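PDB 1QNR: endo-1,4-b-d-mannanase from Trichoderma reesei, which hydrolyses internal beta-1,4-mannosidic linkages in the backbone of mannan polysaccharides, as a glycoside hydrolase of family 5. Local coordinates for residues Y277-Q280 with N286-P289; T224-N229 with Q259-A264; W253-I258 with Q291-T296; F42-S47 with W308-A313. All coordinates share one frame; numbering follows the deposited sequence. Where two conformers were deposited one is given.

In the fold
All four contacts lie in one TIM barrel. Contacts 2 and 3 join helices of the outer layer; contacts 1 and 4 join a helix to the end of a barrel strand or the loop after it. Contact 3 is partly buried, the others buried. Contacts 1 and 3 share helix 283-295 and touch. Contacts 2 and 3 share helix 253-267 and pack against each other. Contact 4 stands apart, its centre about 33 Å from that of contact 2. The chemistry varies with place. A carboxylate grips a loop backbone in contact 1. Aromatic rings meet in contact 2. Contact 3 mixes polar and methyl packing. Contact 4 sets a histidine-carboxylate pair beside an indole face.

Contact 1. Residues Y277-Q280 with N286-P289; sequences YGAQ and NEAP
Glu-287 of helix 283-295 reaches Ala-279 in the loop that follows strand 272-277. The one hydrogen bond between the segments runs from Ala-279 N to Glu-287 OE2, at 2.8 Å. Its N-H...O angle is 151°. The N-H comes from above the carboxylate plane. Beyond CG the glutamate chain is extended, with chi2 at 180°, which carries the carboxylate across to the loop.

Two non-bonded contacts lie beside this bond. OE2 of Glu-287 lies 3.3 Å from Gly-278 CA. The other oxygen, Glu-287 OE1, sits at the edge of the Tyr-277 ring, 3.7 Å from CE1. Ring and carboxylate planes are nearly perpendicular, 85° apart. The phenol hydroxyl turns elsewhere, to Asp-303 and Gln-291.

The apolar part is small. Ala-279 CB meets Asn-286 CB at 4.0 Å and Glu-287 CG at the same distance. The amide ND2 of Asn-286 bonds to Gln-281 O.

The contact ties the end of the seventh barrel strand to the helix after it. OE2 is buried and takes a backbone N-H, while OE1 faces weakly positive ring hydrogens. Both features would favour negative charge on the carboxylate.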
loop_
_atom_site.group_PDB
_atom_site.type_symbol
_atom_site.label_atom_id
_atom_site.label_comp_id
_atom_site.label_asym_id
_atom_site.label_seq_id
_atom_site.Cartn_x
_atom_site.Cartn_y
_atom_site.Cartn_z
ATOM N N TYR A 277 6.260 4.589 -6.489
ATOM C CA TYR A 277 6.934 4.981 -7.750
ATOM C C TYR A 277 8.449 4.827 -7.569
ATOM O O TYR A 277 8.975 4.970 -6.460
ATOM C CB TYR A 277 6.592 6.419 -8.168
ATOM C CG TYR A 277 6.864 7.495 -7.149
ATOM C CD1 TYR A 277 8.090 8.174 -7.015
ATOM C CD2 TYR A 277 5.854 7.931 -6.253
ATOM C CE1 TYR A 277 8.298 9.180 -6.096
ATOM C CE2 TYR A 277 6.053 8.934 -5.328
ATOM C CZ TYR A 277 7.281 9.575 -5.215
ATOM O OH TYR A 277 7.508 10.585 -4.276
ATOM N N GLY A 278 9.140 4.617 -8.697
ATOM C CA GLY A 278 10.618 4.613 -8.627
ATOM C C GLY A 278 11.176 4.611 -10.049
ATOM O O GLY A 278 10.538 4.087 -10.987
ATOM N N ALA A 279 12.412 5.081 -10.158
ATOM C CA ALA A 279 13.216 5.007 -11.411
ATOM C C ALA A 279 14.526 4.338 -11.063
ATOM O O ALA A 279 15.215 4.786 -10.140
ATOM C CB ALA A 279 13.447 6.419 -11.958
ATOM N N GLN A 280 14.948 3.304 -11.829
ATOM C CA GLN A 280 16.212 2.630 -11.457
ATOM C C GLN A 280 17.421 3.502 -11.797
ATOM O O GLN A 280 18.435 3.384 -11.061
ATOM C CB GLN A 280 16.310 1.282 -12.209
ATOM C CG GLN A 280 15.451 0.259 -11.461
ATOM C CD GLN A 280 15.567 -1.172 -11.918
ATOM O OE1 GLN A 280 14.586 -1.932 -12.001
ATOM N NE2 GLN A 280 16.780 -1.592 -12.243
ATOM N N ASN A 286 15.140 11.889 -12.452
ATOM C CA ASN A 286 13.907 11.403 -13.089
ATOM C C ASN A 286 12.642 11.373 -12.242
ATOM O O ASN A 286 11.568 11.542 -12.827
ATOM C CB ASN A 286 14.196 9.969 -13.626
ATOM C CG ASN A 286 15.227 10.050 -14.751
ATOM O OD1 ASN A 286 15.135 10.938 -15.600
ATOM N ND2 ASN A 286 16.176 9.149 -14.686
ATOM N N GLU A 287 12.748 11.322 -10.904
ATOM C CA GLU A 287 11.559 11.250 -10.034
ATOM C C GLU A 287 11.137 12.619 -9.495
ATOM O O GLU A 287 9.933 12.886 -9.266
ATOM C CB GLU A 287 11.724 10.333 -8.783
ATOM C CG GLU A 287 12.110 8.910 -9.158
ATOM C CD GLU A 287 12.286 7.970 -7.996
ATOM O OE1 GLU A 287 11.777 8.269 -6.887
ATOM O OE2 GLU A 287 12.977 6.928 -8.185
ATOM N N ALA A 288 12.069 13.613 -9.433
ATOM C CA ALA A 288 11.702 14.969 -8.975
ATOM C C ALA A 288 10.576 15.583 -9.798
ATOM O O ALA A 288 9.625 16.200 -9.263
ATOM C CB ALA A 288 12.983 15.853 -8.907
ATOM N N PRO A 289 10.582 15.516 -11.151
ATOM C CA PRO A 289 9.467 16.047 -11.945
ATOM C C PRO A 289 8.111 15.385 -11.645
ATOM O O PRO A 289 7.057 16.063 -11.661
ATOM C CB PRO A 289 9.926 15.833 -13.404
ATOM C CG PRO A 289 11.408 15.705 -13.346
ATOM C CD PRO A 289 11.722 15.043 -11.998
#

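Contact 2. Residues T224-N229 with Q259-A264; sequences TDFAKN and QTHAAA
This is an aromatic contact between two helices on the outside of the barrel, Phe-226 of helix 226-230 against His-261 of helix 253-267. The rings form a T-shaped (edge-to-face) pair. Their centroids are 4.6 Å apart and their planes meet at 68°. His-261 supplies the edge and Phe-226 the face. The carbon that enters is His-261 CD2, which sits 3.5 Å above the Phe-226 plane, over the ring centre. It is therefore almost equally far from all six ring carbons, with CE2 of Phe-226 nearest at 3.6 Å.

Ala-264, one turn further along helix 253-267, meets the same phenyl ring in a different way. Its CB lies at the ring edge, in the plane, 3.9 Å from Phe-226 CD2. The phenyl ring thus has the histidine over a face and the alanine methyl at its rim. Phe-226 has CG anti to the backbone N (chi1 -172°), which extends the ring toward the second helix.

The short helix is capped just before Phe-226. Asp-225 is the N-cap, and its OD1 accepts from Lys-228 N at 3.2 Å.

Both histidine nitrogens are engaged by carbonyl oxygens outside the pair. ND1 bonds to Trp-257 O, one turn back, and NE2 to Gly-206 O. Phe-240 of strand 238-242 stacks on the same ring. With both nitrogens bonded, the imidazole is probably held in the rotation that puts CD2 over the phenyl face. Carbonyl oxygens can only accept, so the ring may be doubly protonated. A positive charge would strengthen its attraction to the phenyl face.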
loop_
_atom_site.group_PDB
_atom_site.type_symbol
_atom_site.label_atom_id
_atom_site.label_comp_id
_atom_site.label_asym_id
_atom_site.label_seq_id
_atom_site.Cartn_x
_atom_site.Cartn_y
_atom_site.Cartn_z
ATOM N N THR A 224 -8.067 -5.058 -14.697
ATOM C CA THR A 224 -8.552 -3.888 -13.900
ATOM C C THR A 224 -8.968 -2.738 -14.783
ATOM O O THR A 224 -8.404 -2.575 -15.891
ATOM C CB THR A 224 -7.456 -3.411 -12.895
ATOM O OG1 THR A 224 -6.253 -3.016 -13.608
ATOM C CG2 THR A 224 -7.040 -4.537 -11.921
ATOM N N ASP A 225 -10.044 -2.039 -14.369
ATOM C CA ASP A 225 -10.560 -0.846 -15.054
ATOM C C ASP A 225 -10.550 0.253 -13.977
ATOM O O ASP A 225 -11.369 0.198 -13.045
ATOM C CB ASP A 225 -11.966 -1.164 -15.602
ATOM C CG ASP A 225 -12.582 0.000 -16.371
ATOM O OD1 ASP A 225 -12.431 1.161 -15.964
ATOM O OD2 ASP A 225 -13.259 -0.219 -17.425
ATOM N N PHE A 226 -9.590 1.175 -14.080
ATOM C CA PHE A 226 -9.421 2.188 -13.019
ATOM C C PHE A 226 -10.650 3.012 -12.735
ATOM O O PHE A 226 -11.045 3.185 -11.543
ATOM C CB PHE A 226 -8.241 3.141 -13.354
ATOM C CG PHE A 226 -7.901 4.069 -12.219
ATOM C CD1 PHE A 226 -7.260 3.551 -11.087
ATOM C CD2 PHE A 226 -8.178 5.430 -12.302
ATOM C CE1 PHE A 226 -6.880 4.411 -10.058
ATOM C CE2 PHE A 226 -7.821 6.278 -11.224
ATOM C CZ PHE A 226 -7.193 5.758 -10.069
ATOM N N ALA A 227 -11.299 3.517 -13.807
ATOM C CA ALA A 227 -12.518 4.317 -13.597
ATOM C C ALA A 227 -13.671 3.533 -12.973
ATOM O O ALA A 227 -14.402 4.062 -12.096
ATOM C CB ALA A 227 -12.931 5.012 -14.893
ATOM N N LYS A 228 -13.846 2.274 -13.353
ATOM C CA LYS A 228 -14.886 1.430 -12.763
ATOM C C LYS A 228 -14.591 1.171 -11.268
ATOM O O LYS A 228 -15.466 1.204 -10.392
ATOM C CB LYS A 228 -15.061 0.072 -13.474
ATOM C CG LYS A 228 -15.806 0.269 -14.821
ATOM C CD LYS A 228 -16.128 -1.105 -15.423
ATOM C CE LYS A 228 -16.880 -0.851 -16.747
ATOM N NZ LYS A 228 -17.396 -2.156 -17.300
ATOM N N ASN A 229 -13.309 0.923 -10.919
ATOM C CA ASN A 229 -12.972 0.617 -9.550
ATOM C C ASN A 229 -13.175 1.835 -8.637
ATOM O O ASN A 229 -13.726 1.659 -7.500
ATOM C CB ASN A 229 -11.527 0.099 -9.414
ATOM C CG ASN A 229 -11.288 -1.239 -10.058
ATOM O OD1 ASN A 229 -12.203 -2.081 -10.171
ATOM N ND2 ASN A 229 -10.028 -1.561 -10.485
ATOM N N GLN A 259 -1.272 12.694 -14.401
ATOM C CA GLN A 259 -2.372 13.600 -14.758
ATOM C C GLN A 259 -3.670 12.829 -15.109
ATOM O O GLN A 259 -4.754 13.267 -14.691
ATOM C CB GLN A 259 -1.945 14.469 -15.973
ATOM C CG GLN A 259 -0.803 15.424 -15.602
ATOM C CD GLN A 259 -0.185 16.121 -16.815
ATOM O OE1 GLN A 259 -0.105 15.577 -17.898
ATOM N NE2 GLN A 259 0.240 17.356 -16.531
ATOM N N THR A 260 -3.586 11.743 -15.897
ATOM C CA THR A 260 -4.815 11.026 -16.255
ATOM C C THR A 260 -5.480 10.365 -15.049
ATOM O O THR A 260 -6.721 10.343 -14.948
ATOM C CB THR A 260 -4.596 9.961 -17.337
ATOM O OG1 THR A 260 -3.534 9.066 -16.971
ATOM C CG2 THR A 260 -4.203 10.592 -18.702
ATOM N N HIS A 261 -4.686 9.818 -14.121
ATOM C CA HIS A 261 -5.286 9.185 -12.932
ATOM C C HIS A 261 -5.893 10.252 -11.994
ATOM O O HIS A 261 -7.004 10.020 -11.497
ATOM C CB HIS A 261 -4.223 8.313 -12.223
ATOM C CG HIS A 261 -4.026 7.028 -12.952
ATOM N ND1 HIS A 261 -3.175 6.949 -14.066
ATOM C CD2 HIS A 261 -4.577 5.786 -12.816
ATOM C CE1 HIS A 261 -3.253 5.687 -14.550
ATOM N NE2 HIS A 261 -4.064 4.955 -13.822
ATOM N N ALA A 262 -5.197 11.383 -11.786
ATOM C CA ALA A 262 -5.751 12.457 -10.986
ATOM C C ALA A 262 -7.117 12.893 -11.491
ATOM O O ALA A 262 -8.059 13.115 -10.712
ATOM C CB ALA A 262 -4.881 13.685 -10.887
ATOM N N ALA A 263 -7.177 13.049 -12.826
ATOM C CA ALA A 263 -8.474 13.510 -13.409
ATOM C C ALA A 263 -9.557 12.502 -13.251
ATOM O O ALA A 263 -10.729 12.864 -13.057
ATOM C CB ALA A 263 -8.297 13.851 -14.903
ATOM N N ALA A 264 -9.303 11.171 -13.319
ATOM C CA ALA A 264 -10.303 10.140 -13.102
ATOM C C ALA A 264 -10.775 10.065 -11.628
ATOM O O ALA A 264 -12.003 9.939 -11.364
ATOM C CB ALA A 264 -9.716 8.773 -13.551
#

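Contact 3. Residues W253-I258 with Q291-T296; sequences WGNGWI and QTTSLT
With chi1 at -63°, Asn-255 has CG beside its backbone N, and Thr-293 holds OG1 in the equivalent place (chi1 -60°). These settings bring Asn-255 OD1 and Thr-293 OG1 to 2.8 Å. The two side chains cross at about a right angle. The hydroxyl proton can go to Asn-255 OD1, but Pro-289 O, one turn back on the same helix, is also within its reach. On the other side of the amide, Asn-255 ND2 bonds to Thr-252 O, which helps set how the group is turned.

The methyl of Thr-293 is the branch anti to the backbone N. It meets Ile-258, with Thr-293 CG2 3.9 Å from Ile-258 CG2. The same isoleucine branch lies 4.0 Å from Ser-294 CA, so it packs on backbone as well as side chain. Thr-293 CG2 also comes within 3.8 Å of Asn-255 O.

The two helices are neighbours in the outer layer of the (beta/alpha)8 barrel, separated along the chain by strand 272-277. They run in nearly the same direction, as barrel helices do. The axes of the short segments approach to 9.5 Å, at 19°.

Inward of the methyl contacts, Ile-258 touches Phe-240 of strand 238-242. Ser-294 touches Met-300 and Asp-303 of strand 300-309, and its OG bonds to Tyr-20 OH. At the end of helix 283-295, Thr-292 O accepts from Thr-296 N at 3.1 Å and from Thr-296 OG1 at 2.8 Å. The two donors arrive from opposite faces of the carbonyl plane.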
loop_
_atom_site.group_PDB
_atom_site.type_symbol
_atom_site.label_atom_id
_atom_site.label_comp_id
_atom_site.label_asym_id
_atom_site.label_seq_id
_atom_site.Cartn_x
_atom_site.Cartn_y
_atom_site.Cartn_z
ATOM N N TRP A 253 7.074 9.937 -19.602
ATOM C CA TRP A 253 5.701 9.428 -19.774
ATOM C C TRP A 253 4.963 9.379 -18.428
ATOM O O TRP A 253 3.749 9.382 -18.344
ATOM C CB TRP A 253 5.774 8.031 -20.416
ATOM C CG TRP A 253 4.522 7.196 -20.512
ATOM C CD1 TRP A 253 3.691 7.125 -21.599
ATOM C CD2 TRP A 253 3.959 6.267 -19.524
ATOM N NE1 TRP A 253 2.669 6.241 -21.352
ATOM C CE2 TRP A 253 2.798 5.706 -20.081
ATOM C CE3 TRP A 253 4.380 5.917 -18.229
ATOM C CZ2 TRP A 253 2.005 4.789 -19.390
ATOM C CZ3 TRP A 253 3.601 4.970 -17.533
ATOM C CH2 TRP A 253 2.434 4.437 -18.116
ATOM N N GLY A 254 5.687 9.313 -17.305
ATOM C CA GLY A 254 5.070 9.257 -15.973
ATOM C C GLY A 254 4.269 10.491 -15.625
ATOM O O GLY A 254 3.310 10.371 -14.841
ATOM N N ASN A 255 4.615 11.661 -16.188
ATOM C CA ASN A 255 3.837 12.868 -15.868
ATOM C C ASN A 255 2.406 12.730 -16.376
ATOM O O ASN A 255 1.450 13.069 -15.654
ATOM C CB ASN A 255 4.521 14.133 -16.471
ATOM C CG ASN A 255 5.878 14.277 -15.796
ATOM O OD1 ASN A 255 6.027 14.578 -14.593
ATOM N ND2 ASN A 255 6.991 13.992 -16.518
ATOM N N GLY A 256 2.216 12.252 -17.628
ATOM C CA GLY A 256 0.860 12.050 -18.150
ATOM C C GLY A 256 0.095 10.965 -17.378
ATOM O O GLY A 256 -1.129 11.022 -17.222
ATOM N N TRP A 257 0.813 9.886 -16.950
ATOM C CA TRP A 257 0.193 8.854 -16.102
ATOM C C TRP A 257 -0.389 9.448 -14.798
ATOM O O TRP A 257 -1.538 9.106 -14.420
ATOM C CB TRP A 257 1.247 7.781 -15.784
ATOM C CG TRP A 257 0.780 6.585 -15.005
ATOM C CD1 TRP A 257 1.063 6.296 -13.687
ATOM C CD2 TRP A 257 0.009 5.462 -15.477
ATOM N NE1 TRP A 257 0.483 5.103 -13.288
ATOM C CE2 TRP A 257 -0.148 4.564 -14.412
ATOM C CE3 TRP A 257 -0.562 5.125 -16.724
ATOM C CZ2 TRP A 257 -0.803 3.332 -14.541
ATOM C CZ3 TRP A 257 -1.255 3.928 -16.851
ATOM C CH2 TRP A 257 -1.364 3.045 -15.769
ATOM N N ILE A 258 0.372 10.339 -14.141
ATOM C CA ILE A 258 -0.189 11.006 -12.944
ATOM C C ILE A 258 -1.398 11.851 -13.328
ATOM O O ILE A 258 -2.425 11.837 -12.629
ATOM C CB ILE A 258 0.941 11.906 -12.329
ATOM C CG1 ILE A 258 2.097 11.022 -11.799
ATOM C CG2 ILE A 258 0.349 12.779 -11.221
ATOM C CD1 ILE A 258 3.394 11.860 -11.611
ATOM N N GLN A 291 7.166 14.216 -8.660
ATOM C CA GLN A 291 6.695 14.766 -7.364
ATOM C C GLN A 291 6.128 16.161 -7.628
ATOM O O GLN A 291 5.057 16.442 -7.064
ATOM C CB GLN A 291 7.924 14.879 -6.419
ATOM C CG GLN A 291 8.489 13.510 -6.049
ATOM C CD GLN A 291 9.597 13.635 -5.006
ATOM O OE1 GLN A 291 10.415 14.615 -5.069
ATOM N NE2 GLN A 291 9.658 12.645 -4.124
ATOM N N THR A 292 6.759 16.977 -8.508
ATOM C CA THR A 292 6.149 18.290 -8.777
ATOM C C THR A 292 4.829 18.171 -9.517
ATOM O O THR A 292 3.850 18.907 -9.189
ATOM C CB THR A 292 7.150 19.114 -9.638
ATOM O OG1 THR A 292 8.293 19.388 -8.807
ATOM C CG2 THR A 292 6.523 20.433 -10.113
ATOM N N THR A 293 4.706 17.277 -10.491
ATOM C CA THR A 293 3.419 17.069 -11.157
ATOM C C THR A 293 2.337 16.684 -10.158
ATOM O O THR A 293 1.210 17.228 -10.168
ATOM C CB THR A 293 3.594 16.057 -12.300
ATOM O OG1 THR A 293 4.551 16.534 -13.279
ATOM C CG2 THR A 293 2.286 15.709 -13.005
ATOM N N SER A 294 2.632 15.706 -9.278
ATOM C CA SER A 294 1.604 15.247 -8.309
ATOM C C SER A 294 1.193 16.363 -7.380
ATOM O O SER A 294 -0.023 16.625 -7.214
ATOM C CB SER A 294 2.232 14.038 -7.543
ATOM O OG SER A 294 1.212 13.487 -6.683
ATOM N N LEU A 295 2.148 17.187 -6.856
ATOM C CA LEU A 295 1.805 18.256 -5.931
ATOM C C LEU A 295 0.954 19.326 -6.627
ATOM O O LEU A 295 0.159 19.987 -5.914
ATOM C CB LEU A 295 3.161 18.872 -5.435
ATOM C CG LEU A 295 3.038 20.096 -4.512
ATOM C CD1 LEU A 295 2.185 19.831 -3.286
ATOM C CD2 LEU A 295 4.471 20.466 -4.017
ATOM N N THR A 296 1.145 19.577 -7.902
ATOM C CA THR A 296 0.428 20.660 -8.605
ATOM C C THR A 296 -0.712 20.194 -9.526
ATOM O O THR A 296 -1.226 21.017 -10.315
ATOM C CB THR A 296 1.440 21.451 -9.490
ATOM O OG1 THR A 296 2.035 20.635 -10.506
ATOM C CG2 THR A 296 2.520 22.127 -8.620
#

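Contact 4. Residues F42-S47 with W308-A313; sequences FSHISS and WGDTFA
A histidine-carboxylate hydrogen bond, His-44 with Asp-310, joins the first barrel helix to the end of the last barrel strand, beside a CH-pi contact. His-44 ND1 donates to Asp-310 OD2 at 2.8 Å, nearly straight at 165°. The oxygen lies in the imidazole plane and uses its syn lone pair. Trp-308 NE1 donates to the same Asp-310 OD2 at 2.9 Å. It arrives on the anti side, 32° out of the carboxylate plane. OD1 of Asp-310 accepts from Thr-311 N at 2.9 Å. Three N-H groups thus hold the carboxylate, which would favour its charged form.

Ile-45 takes a face of the indole. Its CG1 lies 3.6 Å from the centroid of the Trp-308 six-membered ring, almost on the ring normal. His-44 CB touches the indole edge, 3.9 Å from Trp-308 CZ2.

His-44 also stacks on Tyr-327, next to a protein-attached sugar. Trp-308 and Ile-45 both touch Thr-24 of strand 21-25, which pairs in parallel with strand 300-309. The contact therefore lies where the first and last barrel strands meet, with helix 35-47 packed outside them.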
loop_
_atom_site.group_PDB
_atom_site.type_symbol
_atom_site.label_atom_id
_atom_site.label_comp_id
_atom_site.label_asym_id
_atom_site.label_seq_id
_atom_site.Cartn_x
_atom_site.Cartn_y
_atom_site.Cartn_z
ATOM N N PHE A 42 11.045 4.821 12.549
ATOM C CA PHE A 42 9.913 5.772 12.600
ATOM C C PHE A 42 10.345 7.127 13.125
ATOM O O PHE A 42 9.761 8.171 12.678
ATOM C CB PHE A 42 8.745 5.153 13.399
ATOM C CG PHE A 42 7.899 4.191 12.615
ATOM C CD1 PHE A 42 8.214 3.705 11.343
ATOM C CD2 PHE A 42 6.677 3.796 13.176
ATOM C CE1 PHE A 42 7.334 2.852 10.621
ATOM C CE2 PHE A 42 5.830 2.954 12.488
ATOM C CZ PHE A 42 6.151 2.473 11.207
ATOM N N SER A 43 11.350 7.208 14.002
ATOM C CA SER A 43 11.865 8.541 14.394
ATOM C C SER A 43 12.379 9.285 13.179
ATOM O O SER A 43 12.115 10.474 12.918
ATOM C CB SER A 43 12.959 8.384 15.507
ATOM O OG SER A 43 13.466 9.708 15.868
ATOM N N HIS A 44 13.133 8.629 12.274
ATOM C CA HIS A 44 13.714 9.259 11.071
ATOM C C HIS A 44 12.656 9.670 10.046
ATOM O O HIS A 44 12.727 10.750 9.436
ATOM C CB HIS A 44 14.688 8.249 10.421
ATOM C CG HIS A 44 15.818 7.852 11.307
ATOM N ND1 HIS A 44 16.537 6.709 11.027
ATOM C CD2 HIS A 44 16.401 8.383 12.433
ATOM C CE1 HIS A 44 17.483 6.505 11.947
ATOM N NE2 HIS A 44 17.429 7.514 12.820
ATOM N N ILE A 45 11.642 8.778 9.848
ATOM C CA ILE A 45 10.543 9.160 8.909
ATOM C C ILE A 45 9.768 10.369 9.458
ATOM O O ILE A 45 9.511 11.322 8.698
ATOM C CB ILE A 45 9.600 7.925 8.748
ATOM C CG1 ILE A 45 10.325 6.841 7.968
ATOM C CG2 ILE A 45 8.272 8.289 8.064
ATOM C CD1 ILE A 45 9.543 5.501 7.885
ATOM N N SER A 46 9.447 10.400 10.757
ATOM C CA SER A 46 8.715 11.531 11.328
ATOM C C SER A 46 9.548 12.818 11.317
ATOM O O SER A 46 9.030 13.886 10.923
ATOM C CB SER A 46 8.209 11.148 12.692
ATOM O OG SER A 46 7.670 12.301 13.385
ATOM N N SER A 47 10.835 12.743 11.713
ATOM C CA SER A 47 11.637 14.004 11.690
ATOM C C SER A 47 11.913 14.525 10.291
ATOM O O SER A 47 12.168 15.730 10.029
ATOM C CB SER A 47 12.924 13.806 12.506
ATOM O OG SER A 47 13.783 12.931 11.863
ATOM N N TRP A 308 11.584 3.462 1.505
ATOM C CA TRP A 308 12.538 3.830 2.555
ATOM C C TRP A 308 13.628 2.789 2.778
ATOM O O TRP A 308 13.320 1.587 2.781
ATOM C CB TRP A 308 11.703 3.965 3.890
ATOM C CG TRP A 308 12.422 4.680 5.030
ATOM C CD1 TRP A 308 13.117 4.130 6.047
ATOM C CD2 TRP A 308 12.571 6.113 5.109
ATOM N NE1 TRP A 308 13.639 5.160 6.864
ATOM C CE2 TRP A 308 13.352 6.394 6.255
ATOM C CE3 TRP A 308 12.055 7.184 4.329
ATOM C CZ2 TRP A 308 13.665 7.709 6.682
ATOM C CZ3 TRP A 308 12.374 8.495 4.753
ATOM C CH2 TRP A 308 13.190 8.733 5.920
ATOM N N GLY A 309 14.869 3.261 2.980
ATOM C CA GLY A 309 15.969 2.377 3.460
ATOM C C GLY A 309 16.555 3.002 4.740
ATOM O O GLY A 309 16.574 4.231 4.837
ATOM N N ASP A 310 16.901 2.114 5.677
ATOM C CA ASP A 310 17.487 2.678 6.923
ATOM C C ASP A 310 18.468 1.667 7.516
ATOM O O ASP A 310 18.678 0.550 6.980
ATOM C CB ASP A 310 16.340 2.986 7.935
ATOM C CG ASP A 310 16.631 4.256 8.737
ATOM O OD1 ASP A 310 17.814 4.524 9.131
ATOM O OD2 ASP A 310 15.636 4.997 9.023
ATOM N N THR A 311 19.165 2.061 8.583
ATOM C CA THR A 311 20.135 1.205 9.249
ATOM C C THR A 311 19.948 1.261 10.752
ATOM O O THR A 311 19.234 2.200 11.261
ATOM C CB THR A 311 21.597 1.627 8.897
ATOM O OG1 THR A 311 21.902 2.913 9.478
ATOM C CG2 THR A 311 21.824 1.657 7.390
ATOM N N PHE A 312 20.430 0.264 11.489
ATOM C CA PHE A 312 20.038 0.060 12.891
ATOM C C PHE A 312 21.224 0.225 13.851
ATOM O O PHE A 312 22.394 0.283 13.455
ATOM C CB PHE A 312 19.437 -1.354 12.989
ATOM C CG PHE A 312 18.335 -1.609 11.974
ATOM C CD1 PHE A 312 17.265 -0.677 11.813
ATOM C CD2 PHE A 312 18.346 -2.754 11.202
ATOM C CE1 PHE A 312 16.281 -0.922 10.837
ATOM C CE2 PHE A 312 17.317 -2.981 10.277
ATOM C CZ PHE A 312 16.301 -2.043 10.045
ATOM N N ALA A 313 20.915 0.310 15.172
ATOM C CA ALA A 313 21.972 0.529 16.171
ATOM C C ALA A 313 23.115 -0.473 16.112
ATOM O O ALA A 313 24.265 -0.102 16.509
ATOM C CB ALA A 313 21.365 0.544 17.594
#